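Local coordinates for protein TetR-family transcriptional regulator (Streptomyces coelicolor, PDB 2G7L) that probably regulates transcription as a dimeric TetR-family protein, binding DNA through an N-terminal helix-turn-helix domain and sensing an unidentified ligand with its helical C-terminal domain, at residues A[78-83]-A[125-130]; A[88-93]-A[213-218]; A[109-114]-A[158-163]; A[142-147]-A[224-229]. All coordinates share one frame; numbering follows the deposited sequence.

Overall arrangement
From the N terminus the chain first builds the helix-turn-helix region, and helix 63-74 leads out of it into the loop 78-83, which interaction 1 closes against helix 122-136. Interaction 2 opens next, on helix 89-106, and reaches far along the chain to helix 206-223, so it crosses interaction 1; the two touch through R130 and Q92. Inside its long span lies interaction 3, which joins helix 108-116 to the C-terminal part of helix 142-161 and crosses interaction 1. Interaction 4 starts on that same helix, about 26 Å from interaction 3 between centres, and ends on the tail 224-229; it crosses interactions 2 and 3 but opens after interaction 1 has closed. All four touch the second subunit.

Interaction 1. Residues A[78-83]-A[125-130]; sequences VDLTGA and LRLVER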
loop_
_atom_site.group_PDB
_atom_site.type_symbol
_atom_site.label_atom_id
_atom_site.label_comp_id
_atom_site.label_asym_id
_atom_site.label_seq_id
_atom_site.Cartn_x
_atom_site.Cartn_y
_atom_site.Cartn_z
ATOM N N VAL A 78 -16.994 -7.666 -9.803
ATOM C CA VAL A 78 -17.001 -8.368 -8.492
ATOM C C VAL A 78 -18.388 -8.761 -7.903
ATOM O O VAL A 78 -19.369 -7.988 -7.943
ATOM C CB VAL A 78 -15.964 -7.765 -7.403
ATOM C CG1 VAL A 78 -15.426 -6.399 -7.775
ATOM C CG2 VAL A 78 -16.532 -7.765 -5.966
ATOM N N ASP A 79 -18.416 -9.998 -7.386
ATOM C CA ASP A 79 -19.606 -10.676 -6.834
ATOM C C ASP A 79 -19.913 -10.260 -5.390
ATOM O O ASP A 79 -19.240 -10.695 -4.447
ATOM C CB ASP A 79 -19.437 -12.213 -6.888
ATOM C CG ASP A 79 -18.187 -12.680 -7.702
ATOM O OD1 ASP A 79 -18.048 -13.924 -7.893
ATOM O OD2 ASP A 79 -17.344 -11.851 -8.146
ATOM N N LEU A 80 -20.922 -9.409 -5.233
ATOM C CA LEU A 80 -21.399 -8.955 -3.932
ATOM C C LEU A 80 -22.662 -9.738 -3.497
ATOM O O LEU A 80 -23.486 -9.274 -2.685
ATOM C CB LEU A 80 -21.680 -7.453 -3.991
ATOM C CG LEU A 80 -20.510 -6.541 -4.386
ATOM C CD1 LEU A 80 -20.912 -5.153 -4.090
ATOM C CD2 LEU A 80 -19.241 -6.883 -3.633
ATOM N N THR A 81 -22.784 -10.936 -4.062
ATOM C CA THR A 81 -23.892 -11.864 -3.850
ATOM C C THR A 81 -23.386 -13.098 -3.101
ATOM O O THR A 81 -23.976 -13.499 -2.081
ATOM C CB THR A 81 -24.462 -12.359 -5.223
ATOM O OG1 THR A 81 -23.382 -12.798 -6.080
ATOM C CG2 THR A 81 -25.273 -11.262 -5.920
ATOM N N GLY A 82 -22.293 -13.676 -3.633
ATOM C CA GLY A 82 -21.751 -14.992 -3.248
ATOM C C GLY A 82 -21.063 -15.760 -4.393
ATOM O O GLY A 82 -21.124 -15.347 -5.576
ATOM N N ALA A 83 -20.417 -16.882 -4.025
ATOM C CA ALA A 83 -19.635 -17.767 -4.925
ATOM C C ALA A 83 -20.213 -19.180 -4.950
ATOM O O ALA A 83 -20.042 -19.924 -5.925
ATOM C CB ALA A 83 -18.164 -17.829 -4.477
ATOM N N LEU A 125 -18.741 2.118 -3.485
ATOM C CA LEU A 125 -19.719 2.245 -2.404
ATOM C C LEU A 125 -20.515 0.936 -2.150
ATOM O O LEU A 125 -20.852 0.642 -1.008
ATOM C CB LEU A 125 -20.674 3.428 -2.687
ATOM C CG LEU A 125 -20.299 4.732 -1.970
ATOM C CD1 LEU A 125 -18.841 5.112 -2.262
ATOM C CD2 LEU A 125 -21.259 5.815 -2.439
ATOM N N ARG A 126 -20.793 0.167 -3.203
ATOM C CA ARG A 126 -21.419 -1.139 -3.050
ATOM C C ARG A 126 -20.507 -2.221 -2.463
ATOM O O ARG A 126 -20.953 -3.056 -1.654
ATOM C CB ARG A 126 -22.021 -1.655 -4.376
ATOM C CG ARG A 126 -23.436 -1.022 -4.685
ATOM C CD ARG A 126 -24.034 -1.619 -5.981
ATOM N NE ARG A 126 -22.994 -2.158 -6.867
ATOM C CZ ARG A 126 -22.839 -3.447 -7.194
ATOM N NH1 ARG A 126 -23.682 -4.370 -6.706
ATOM N NH2 ARG A 126 -21.825 -3.812 -8.011
ATOM N N LEU A 127 -19.261 -2.263 -2.950
ATOM C CA LEU A 127 -18.213 -3.048 -2.292
ATOM C C LEU A 127 -18.098 -2.691 -0.844
ATOM O O LEU A 127 -18.148 -3.576 -0.028
ATOM C CB LEU A 127 -16.855 -2.863 -2.959
ATOM C CG LEU A 127 -15.686 -3.651 -2.329
ATOM C CD1 LEU A 127 -15.722 -5.117 -2.777
ATOM C CD2 LEU A 127 -14.410 -2.978 -2.879
ATOM N N VAL A 128 -17.943 -1.426 -0.496
ATOM C CA VAL A 128 -17.808 -1.099 0.912
ATOM C C VAL A 128 -19.020 -1.473 1.763
ATOM O O VAL A 128 -18.842 -2.023 2.850
ATOM C CB VAL A 128 -17.060 0.294 1.314
ATOM C CG1 VAL A 128 -16.318 1.019 0.169
ATOM C CG2 VAL A 128 -17.740 1.169 2.428
ATOM N N GLU A 129 -20.238 -1.222 1.239
ATOM C CA GLU A 129 -21.490 -1.535 1.959
ATOM C C GLU A 129 -21.494 -3.033 2.319
ATOM O O GLU A 129 -21.773 -3.407 3.414
ATOM C CB GLU A 129 -22.709 -1.165 1.043
ATOM C CG GLU A 129 -24.023 -1.733 1.518
ATOM C CD GLU A 129 -24.527 -0.973 2.690
ATOM O OE1 GLU A 129 -23.948 0.116 2.922
ATOM O OE2 GLU A 129 -25.480 -1.466 3.399
ATOM N N ARG A 130 -21.167 -3.870 1.362
ATOM C CA ARG A 130 -21.162 -5.279 1.510
ATOM C C ARG A 130 -20.059 -5.803 2.468
ATOM O O ARG A 130 -20.250 -6.784 3.178
ATOM C CB ARG A 130 -20.901 -5.865 0.127
ATOM C CG ARG A 130 -20.848 -7.419 0.082
ATOM C CD ARG A 130 -22.222 -8.040 0.568
ATOM N NE ARG A 130 -22.218 -9.491 0.363
ATOM C CZ ARG A 130 -23.000 -10.349 1.029
ATOM N NH1 ARG A 130 -23.850 -9.910 1.981
ATOM N NH2 ARG A 130 -22.878 -11.641 0.761
#
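L80 is the hub of this contact, reaching from the loop 78-83 onto helix 122-136 between the side chains of R126, L127 and R130. With its CG anti to the carbonyl carbon (chi1 -58°), L80 sends CD1 against the helix backbone, where it lies 3.2 Å from R126 O and also meets R126 CB. The other branch, CD2, stands 4.0 Å from L127 CD1, the two leucines crossing nearly at right angles. V78 CG2 approaches the same L127 methyl more loosely, at 4.2 Å. L127 also packs on V96 and Y100 of helix 89-106, so the loop adds to a hydrophobic layer shared by three parts of the C-terminal domain.

The arginines contribute mostly through carbon and flat surface. R126, its chain bent at chi3, lays one guanidinium face over L80 CD1, which sits 3.8 Å above the plane toward the rim. R130 slides antiparallel past L80, with CG 4.1 Å from L80 CD2. Its NE comes 3.3 Å from L80 O, but the angle is too poor for a hydrogen bond. The R130 NH2 group makes a weak hydrogen bond with Q92 instead. The loop behind the DNA-binding region is therefore held on this helix mainly by van der Waals contact; R130 lies close to L80 O, where its charge may help, but no well-angled bond joins the two segments.

Interaction 2. Residues A[88-93]-A[213-218]; sequences DWREQL and SFDVLV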
loop_
_atom_site.group_PDB
_atom_site.type_symbol
_atom_site.label_atom_id
_atom_site.label_comp_id
_atom_site.label_asym_id
_atom_site.label_seq_id
_atom_site.Cartn_x
_atom_site.Cartn_y
_atom_site.Cartn_z
ATOM N N ASP A 88 -22.437 -18.120 5.921
ATOM C CA ASP A 88 -21.858 -17.215 6.951
ATOM C C ASP A 88 -20.537 -16.440 6.697
ATOM O O ASP A 88 -19.739 -16.737 5.793
ATOM C CB ASP A 88 -22.094 -17.579 8.441
ATOM C CG ASP A 88 -22.755 -16.374 9.254
ATOM O OD1 ASP A 88 -22.808 -16.450 10.496
ATOM O OD2 ASP A 88 -23.232 -15.352 8.672
ATOM N N TRP A 89 -20.393 -15.429 7.549
ATOM C CA TRP A 89 -19.928 -14.116 7.164
ATOM C C TRP A 89 -18.447 -14.070 6.803
ATOM O O TRP A 89 -18.055 -13.396 5.848
ATOM C CB TRP A 89 -20.288 -13.132 8.280
ATOM C CG TRP A 89 -19.568 -13.427 9.581
ATOM C CD1 TRP A 89 -20.053 -14.133 10.663
ATOM C CD2 TRP A 89 -18.238 -13.024 9.932
ATOM N NE1 TRP A 89 -19.109 -14.165 11.668
ATOM C CE2 TRP A 89 -17.978 -13.520 11.235
ATOM C CE3 TRP A 89 -17.235 -12.287 9.272
ATOM C CZ2 TRP A 89 -16.748 -13.317 11.881
ATOM C CZ3 TRP A 89 -16.029 -12.107 9.906
ATOM C CH2 TRP A 89 -15.794 -12.609 11.204
ATOM N N ARG A 90 -17.639 -14.842 7.530
ATOM C CA ARG A 90 -16.181 -14.756 7.448
ATOM C C ARG A 90 -15.699 -15.329 6.141
ATOM O O ARG A 90 -14.827 -14.766 5.484
ATOM C CB ARG A 90 -15.519 -15.464 8.657
ATOM C CG ARG A 90 -14.028 -15.346 8.660
ATOM C CD ARG A 90 -13.436 -15.669 9.988
ATOM N NE ARG A 90 -11.986 -15.709 9.906
ATOM C CZ ARG A 90 -11.180 -15.219 10.851
ATOM N NH1 ARG A 90 -11.709 -14.665 11.946
ATOM N NH2 ARG A 90 -9.842 -15.304 10.717
ATOM N N GLU A 91 -16.270 -16.461 5.769
ATOM C CA GLU A 91 -15.941 -17.088 4.487
ATOM C C GLU A 91 -16.396 -16.255 3.246
ATOM O O GLU A 91 -15.695 -16.207 2.202
ATOM C CB GLU A 91 -16.584 -18.473 4.449
ATOM C CG GLU A 91 -16.555 -19.167 3.076
ATOM C CD GLU A 91 -17.658 -20.236 2.943
ATOM O OE1 GLU A 91 -18.799 -19.995 3.437
ATOM O OE2 GLU A 91 -17.370 -21.317 2.339
ATOM N N GLN A 92 -17.575 -15.646 3.353
ATOM C CA GLN A 92 -18.113 -14.804 2.292
ATOM C C GLN A 92 -17.347 -13.479 2.215
ATOM O O GLN A 92 -17.060 -13.026 1.135
ATOM C CB GLN A 92 -19.569 -14.477 2.578
ATOM C CG GLN A 92 -20.619 -15.589 2.264
ATOM C CD GLN A 92 -21.991 -15.191 2.785
ATOM O OE1 GLN A 92 -22.856 -14.719 2.025
ATOM N NE2 GLN A 92 -22.186 -15.331 4.094
ATOM N N LEU A 93 -17.042 -12.859 3.360
ATOM C CA LEU A 93 -16.021 -11.760 3.435
ATOM C C LEU A 93 -14.741 -12.115 2.681
ATOM O O LEU A 93 -14.270 -11.388 1.815
ATOM C CB LEU A 93 -15.670 -11.415 4.893
ATOM C CG LEU A 93 -15.596 -9.947 5.359
ATOM C CD1 LEU A 93 -14.598 -9.851 6.425
ATOM C CD2 LEU A 93 -15.344 -8.877 4.303
ATOM N N SER A 213 -2.845 -12.914 5.682
ATOM C CA SER A 213 -3.160 -11.617 6.329
ATOM C C SER A 213 -4.664 -11.307 6.492
ATOM O O SER A 213 -5.108 -10.497 7.369
ATOM C CB SER A 213 -2.436 -10.467 5.654
ATOM O OG SER A 213 -2.924 -10.298 4.377
ATOM N N PHE A 214 -5.476 -11.920 5.658
ATOM C CA PHE A 214 -6.929 -11.840 5.882
ATOM C C PHE A 214 -7.304 -12.297 7.312
ATOM O O PHE A 214 -7.928 -11.560 8.119
ATOM C CB PHE A 214 -7.689 -12.672 4.815
ATOM C CG PHE A 214 -9.175 -12.779 5.108
ATOM C CD1 PHE A 214 -10.048 -11.774 4.709
ATOM C CD2 PHE A 214 -9.686 -13.832 5.861
ATOM C CE1 PHE A 214 -11.435 -11.860 5.046
ATOM C CE2 PHE A 214 -11.069 -13.910 6.194
ATOM C CZ PHE A 214 -11.924 -12.934 5.768
ATOM N N ASP A 215 -6.884 -13.512 7.644
ATOM C CA ASP A 215 -7.044 -14.031 9.057
ATOM C C ASP A 215 -6.367 -13.177 10.094
ATOM O O ASP A 215 -6.964 -12.837 11.095
ATOM C CB ASP A 215 -6.516 -15.472 9.116
ATOM C CG ASP A 215 -7.424 -16.429 8.377
ATOM O OD1 ASP A 215 -8.646 -16.223 8.540
ATOM O OD2 ASP A 215 -6.941 -17.366 7.674
ATOM N N VAL A 216 -5.145 -12.734 9.826
ATOM C CA VAL A 216 -4.465 -11.863 10.784
ATOM C C VAL A 216 -5.301 -10.639 11.039
ATOM O O VAL A 216 -5.484 -10.177 12.191
ATOM C CB VAL A 216 -3.026 -11.420 10.215
ATOM C CG1 VAL A 216 -2.420 -10.361 11.025
ATOM C CG2 VAL A 216 -2.155 -12.586 10.079
ATOM N N LEU A 217 -5.797 -10.059 9.936
ATOM C CA LEU A 217 -6.513 -8.799 10.068
ATOM C C LEU A 217 -7.853 -9.023 10.721
ATOM O O LEU A 217 -8.250 -8.268 11.624
ATOM C CB LEU A 217 -6.684 -8.162 8.660
ATOM C CG LEU A 217 -5.400 -7.397 8.256
ATOM C CD1 LEU A 217 -5.432 -7.181 6.803
ATOM C CD2 LEU A 217 -5.414 -6.019 8.988
ATOM N N VAL A 218 -8.584 -10.027 10.263
ATOM C CA VAL A 218 -9.954 -10.286 10.908
ATOM C C VAL A 218 -9.852 -10.569 12.420
ATOM O O VAL A 218 -10.499 -9.909 13.313
ATOM C CB VAL A 218 -10.713 -11.398 10.101
ATOM C CG1 VAL A 218 -12.030 -11.699 10.743
ATOM C CG2 VAL A 218 -11.005 -10.833 8.665
#
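R90 leaves its helix with CG anti to the backbone N (chi1 -177°) and runs extended to NE, which carries the guanidinium across to D215; the aspartate turns to meet it with CG beside its own backbone N. R90 NH2 and D215 OD1 form a salt bridge of 2.6 Å, nearly straight at 171°. The carboxylate oxygen lies in the guanidinium plane and is approached on its anti side, by a donor tilted out of the carboxylate plane. V218 CG1 covers one face of the same guanidinium, 3.2 Å from R90 NH1, which also bonds to N219.

Helices 89-106 and 206-223 belong to the all-helical C-terminal domain of the TetR family and pass at 11.8 Å between the axes of their short segments, inclined at 133°. Inside the salt bridge the spacing is filled by F214, whose CZ comes 3.4 Å from R90 O and whose CE1 is 4.0 Å from L93 CD1. Replacing R90 by an alanine would probably leave D215 OD1 and N219 OD1 without this donor and take away the flat group over V218 CG1, although R94 would still pair with D215 OD2. The same methyl, V218 CG1, also meets the edge of the W89 ring, 3.9 Å from CH2.

Interaction 3. Residues A[109-114]-A[158-163]; sequences QLARSA and ATAAEQ
R112 and A111 sit side by side where helix 108-116 packs against the C-terminal part of helix 142-161 in the all-helical TetR-type C-terminal domain. The two residues divide the work. A111 points its methyl at the partner, where CB lies 3.7 Å from A160 CB and 3.5 Å from A161 N; the small A111, A160 and A161 side chains are consistent with the close backbones, R112 CA lying 4.9 Å from A161 CA.

R112 instead runs along the end of the helix. Its CG is anti to the carbonyl carbon (chi1 -72°), and the chain then stays extended to NE, passing A161 CB at CG before turning its guanidinium edge to the carbonyls of A161 and Q163. R112 NE donates to A161 O at 2.9 Å, in the carbonyl plane and on a lone pair, although that oxygen is tilted 24° from the guanidinium plane. R112 NH2 adds weak bonds to the same oxygen and to Q163 O. Near the helix end A161 O may carry extra negative charge, which the arginine would complement. A methionine here would probably leave A161 O and Q163 O without these donors and the chain end freer to move. V116 of the second subunit packs on R112. Beyond the arginine, Q163 folds back on its own segment, NE2 donating to T159 O at 2.8 Å.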
loop_
_atom_site.group_PDB
_atom_site.type_symbol
_atom_site.label_atom_id
_atom_site.label_comp_id
_atom_site.label_asym_id
_atom_site.label_seq_id
_atom_site.Cartn_x
_atom_site.Cartn_y
_atom_site.Cartn_z
ATOM N N GLN A 109 -1.320 -1.020 -11.615
ATOM C CA GLN A 109 -1.285 0.430 -11.567
ATOM C C GLN A 109 -2.550 1.036 -11.007
ATOM O O GLN A 109 -2.480 2.077 -10.381
ATOM C CB GLN A 109 -0.981 1.032 -12.941
ATOM C CG GLN A 109 -0.894 2.557 -12.945
ATOM C CD GLN A 109 0.095 3.115 -11.931
ATOM O OE1 GLN A 109 1.258 2.695 -11.920
ATOM N NE2 GLN A 109 -0.351 4.095 -11.095
ATOM N N LEU A 110 -3.714 0.378 -11.187
ATOM C CA LEU A 110 -4.920 0.861 -10.490
ATOM C C LEU A 110 -4.862 0.701 -8.973
ATOM O O LEU A 110 -5.306 1.599 -8.237
ATOM C CB LEU A 110 -6.212 0.212 -11.067
ATOM C CG LEU A 110 -6.495 0.534 -12.574
ATOM C CD1 LEU A 110 -7.828 -0.103 -13.001
ATOM C CD2 LEU A 110 -6.457 2.064 -12.831
ATOM N N ALA A 111 -4.350 -0.439 -8.498
ATOM C CA ALA A 111 -4.008 -0.608 -7.030
ATOM C C ALA A 111 -3.066 0.517 -6.583
ATOM O O ALA A 111 -3.361 1.193 -5.582
ATOM C CB ALA A 111 -3.375 -1.986 -6.716
ATOM N N ARG A 112 -1.989 0.785 -7.365
ATOM C CA ARG A 112 -1.041 1.848 -6.978
ATOM C C ARG A 112 -1.714 3.185 -6.861
ATOM O O ARG A 112 -1.483 3.954 -5.898
ATOM C CB ARG A 112 0.144 1.948 -7.934
ATOM C CG ARG A 112 1.113 0.802 -7.804
ATOM C CD ARG A 112 2.114 0.747 -8.965
ATOM N NE ARG A 112 2.514 -0.649 -9.089
ATOM C CZ ARG A 112 3.394 -1.126 -9.956
ATOM N NH1 ARG A 112 4.048 -0.316 -10.772
ATOM N NH2 ARG A 112 3.675 -2.411 -9.969
ATOM N N SER A 113 -2.583 3.494 -7.818
ATOM C CA SER A 113 -3.262 4.786 -7.781
ATOM C C SER A 113 -4.345 4.825 -6.735
ATOM O O SER A 113 -4.614 5.884 -6.154
ATOM C CB SER A 113 -3.859 5.090 -9.161
ATOM O OG SER A 113 -2.817 5.214 -10.108
ATOM N N ALA A 114 -4.981 3.681 -6.488
ATOM C CA ALA A 114 -6.033 3.589 -5.415
ATOM C C ALA A 114 -5.489 3.957 -3.990
ATOM O O ALA A 114 -6.189 4.552 -3.145
ATOM C CB ALA A 114 -6.709 2.190 -5.432
ATOM N N ALA A 158 -2.619 -2.675 -1.155
ATOM C CA ALA A 158 -1.134 -2.612 -1.006
ATOM C C ALA A 158 -0.490 -3.848 -1.588
ATOM O O ALA A 158 0.516 -3.738 -2.270
ATOM C CB ALA A 158 -0.714 -2.389 0.452
ATOM N N THR A 159 -1.069 -5.007 -1.379
ATOM C CA THR A 159 -0.473 -6.260 -1.909
ATOM C C THR A 159 -0.542 -6.378 -3.439
ATOM O O THR A 159 0.358 -6.938 -4.092
ATOM C CB THR A 159 -1.092 -7.542 -1.265
ATOM O OG1 THR A 159 -0.885 -7.532 0.161
ATOM C CG2 THR A 159 -0.417 -8.829 -1.811
ATOM N N ALA A 160 -1.654 -5.922 -4.013
ATOM C CA ALA A 160 -1.779 -5.869 -5.490
ATOM C C ALA A 160 -0.833 -4.815 -6.110
ATOM O O ALA A 160 -0.295 -5.023 -7.200
ATOM C CB ALA A 160 -3.249 -5.612 -5.891
ATOM N N ALA A 161 -0.621 -3.697 -5.390
ATOM C CA ALA A 161 0.372 -2.673 -5.778
ATOM C C ALA A 161 1.781 -3.183 -6.068
ATOM O O ALA A 161 2.479 -2.643 -6.953
ATOM C CB ALA A 161 0.404 -1.500 -4.755
ATOM N N GLU A 162 2.196 -4.186 -5.290
ATOM C CA GLU A 162 3.504 -4.847 -5.373
ATOM C C GLU A 162 3.614 -5.818 -6.532
ATOM O O GLU A 162 4.689 -6.343 -6.765
ATOM C CB GLU A 162 3.791 -5.624 -4.073
ATOM C CG GLU A 162 3.847 -4.784 -2.720
ATOM C CD GLU A 162 4.195 -5.669 -1.473
ATOM O OE1 GLU A 162 5.015 -5.210 -0.634
ATOM O OE2 GLU A 162 3.656 -6.810 -1.319
ATOM N N GLN A 163 2.499 -6.102 -7.230
ATOM C CA GLN A 163 2.512 -6.994 -8.407
ATOM C C GLN A 163 3.053 -6.273 -9.648
ATOM O O GLN A 163 2.835 -5.061 -9.820
ATOM C CB GLN A 163 1.126 -7.599 -8.689
ATOM C CG GLN A 163 0.480 -8.403 -7.522
ATOM C CD GLN A 163 1.474 -9.307 -6.774
ATOM O OE1 GLN A 163 2.138 -10.141 -7.384
ATOM N NE2 GLN A 163 1.588 -9.117 -5.441
#

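Interaction 4. Residues A[142-147]-A[224-229]; sequences GAQVAW and TPVPGP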
loop_
_atom_site.group_PDB
_atom_site.type_symbol
_atom_site.label_atom_id
_atom_site.label_comp_id
_atom_site.label_asym_id
_atom_site.label_seq_id
_atom_site.Cartn_x
_atom_site.Cartn_y
_atom_site.Cartn_z
ATOM N N GLY A 142 -18.977 -1.444 16.513
ATOM C CA GLY A 142 -19.125 -0.788 15.206
ATOM C C GLY A 142 -17.862 -0.005 14.817
ATOM O O GLY A 142 -17.545 0.092 13.623
ATOM N N ALA A 143 -17.144 0.536 15.804
ATOM C CA ALA A 143 -15.920 1.289 15.513
ATOM C C ALA A 143 -14.891 0.386 14.833
ATOM O O ALA A 143 -14.223 0.783 13.870
ATOM C CB ALA A 143 -15.358 1.912 16.755
ATOM N N GLN A 144 -14.825 -0.868 15.284
ATOM C CA GLN A 144 -13.887 -1.858 14.783
ATOM C C GLN A 144 -14.299 -2.345 13.431
ATOM O O GLN A 144 -13.445 -2.678 12.553
ATOM C CB GLN A 144 -13.785 -3.036 15.744
ATOM C CG GLN A 144 -13.079 -2.623 17.022
ATOM C CD GLN A 144 -13.351 -3.558 18.217
ATOM O OE1 GLN A 144 -13.673 -3.085 19.298
ATOM N NE2 GLN A 144 -13.169 -4.849 18.024
ATOM N N VAL A 145 -15.612 -2.442 13.207
ATOM C CA VAL A 145 -15.997 -2.832 11.828
ATOM C C VAL A 145 -15.765 -1.689 10.806
ATOM O O VAL A 145 -15.396 -1.958 9.712
ATOM C CB VAL A 145 -17.318 -3.693 11.693
ATOM C CG1 VAL A 145 -18.001 -4.065 13.038
ATOM C CG2 VAL A 145 -18.187 -3.350 10.519
ATOM N N ALA A 146 -15.920 -0.452 11.242
ATOM C CA ALA A 146 -15.763 0.744 10.433
ATOM C C ALA A 146 -14.281 0.971 10.039
ATOM O O ALA A 146 -14.000 1.112 8.859
ATOM C CB ALA A 146 -16.321 1.982 11.244
ATOM N N TRP A 147 -13.354 0.976 11.028
ATOM C CA TRP A 147 -11.918 1.067 10.760
ATOM C C TRP A 147 -11.377 -0.216 10.146
ATOM O O TRP A 147 -10.433 -0.193 9.335
ATOM C CB TRP A 147 -11.172 1.482 12.024
ATOM C CG TRP A 147 -11.440 2.908 12.452
ATOM C CD1 TRP A 147 -12.470 3.684 12.077
ATOM C CD2 TRP A 147 -10.643 3.702 13.357
ATOM N NE1 TRP A 147 -12.406 4.944 12.733
ATOM C CE2 TRP A 147 -11.286 4.949 13.518
ATOM C CE3 TRP A 147 -9.433 3.481 14.023
ATOM C CZ2 TRP A 147 -10.751 5.983 14.326
ATOM C CZ3 TRP A 147 -8.930 4.477 14.827
ATOM C CH2 TRP A 147 -9.582 5.708 14.977
ATOM N N THR A 224 -9.544 -5.923 18.800
ATOM C CA THR A 224 -8.847 -4.702 19.230
ATOM C C THR A 224 -9.772 -3.512 19.243
ATOM O O THR A 224 -10.192 -3.068 18.208
ATOM C CB THR A 224 -7.635 -4.364 18.279
ATOM O OG1 THR A 224 -6.817 -5.520 18.056
ATOM C CG2 THR A 224 -6.817 -3.265 18.843
ATOM N N PRO A 225 -10.108 -2.994 20.425
ATOM C CA PRO A 225 -10.909 -1.773 20.561
ATOM C C PRO A 225 -10.251 -0.545 19.911
ATOM O O PRO A 225 -9.002 -0.400 19.949
ATOM C CB PRO A 225 -10.965 -1.561 22.076
ATOM C CG PRO A 225 -10.761 -2.912 22.648
ATOM C CD PRO A 225 -9.779 -3.585 21.743
ATOM N N VAL A 226 -11.086 0.313 19.306
ATOM C CA VAL A 226 -10.643 1.602 18.865
ATOM C C VAL A 226 -10.689 2.652 19.956
ATOM O O VAL A 226 -11.747 2.902 20.569
ATOM C CB VAL A 226 -11.118 2.044 17.399
ATOM C CG1 VAL A 226 -11.753 0.976 16.663
ATOM C CG2 VAL A 226 -11.800 3.327 17.357
ATOM N N PRO A 227 -9.499 3.194 20.290
ATOM C CA PRO A 227 -9.416 4.139 21.389
ATOM C C PRO A 227 -10.111 5.409 21.028
ATOM O O PRO A 227 -10.525 5.583 19.878
ATOM C CB PRO A 227 -7.893 4.351 21.559
ATOM C CG PRO A 227 -7.300 3.098 21.021
ATOM C CD PRO A 227 -8.163 2.914 19.740
ATOM N N GLY A 228 -10.302 6.283 22.006
ATOM C CA GLY A 228 -10.794 7.619 21.698
ATOM C C GLY A 228 -9.670 8.472 21.094
ATOM O O GLY A 228 -8.520 8.019 21.018
ATOM N N PRO A 229 -9.992 9.717 20.678
ATOM C CA PRO A 229 -9.092 10.780 20.211
ATOM C C PRO A 229 -7.693 10.863 20.873
ATOM O O PRO A 229 -7.593 10.860 22.121
ATOM C CB PRO A 229 -9.872 12.058 20.572
ATOM C CG PRO A 229 -11.259 11.601 21.096
ATOM C CD PRO A 229 -11.393 10.179 20.656
#
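The tail 224-229, extended and without regular structure, passes the first turns of helix 142-161 with the CA atoms of Q144 and V226 6.3 Å apart. V226 points its side chain at the helix and divides its two methyls. CG1 meets A143 CB at 3.7 Å and also touches Q144, while CG2 sits over the face of the W147 six-membered ring, 3.9 Å from the centroid and 5° off the normal, a CH-pi contact. In W147, chi1 of -69° carries the indole toward the tail and chi2 of 19° turns its face to V226.

Q144 slides past V226 in the opposite direction, its chain extended beyond CG toward T224 and P225. CG lies 3.2 Å from T224 O, and OE1 is 3.3 Å from P225 CA; the amide NE2, badly angled toward T224 O, bonds to I221 O instead. T224 O is taken by W212 NE1 of the second subunit.

The contact packs the start of helix 142-161 against the chain leaving helix 206-223, with V145 turned the other way onto helix 122-136. The second subunit closes in as well: its R209 makes a cation-pi contact with W147, and its W212 packs on V226.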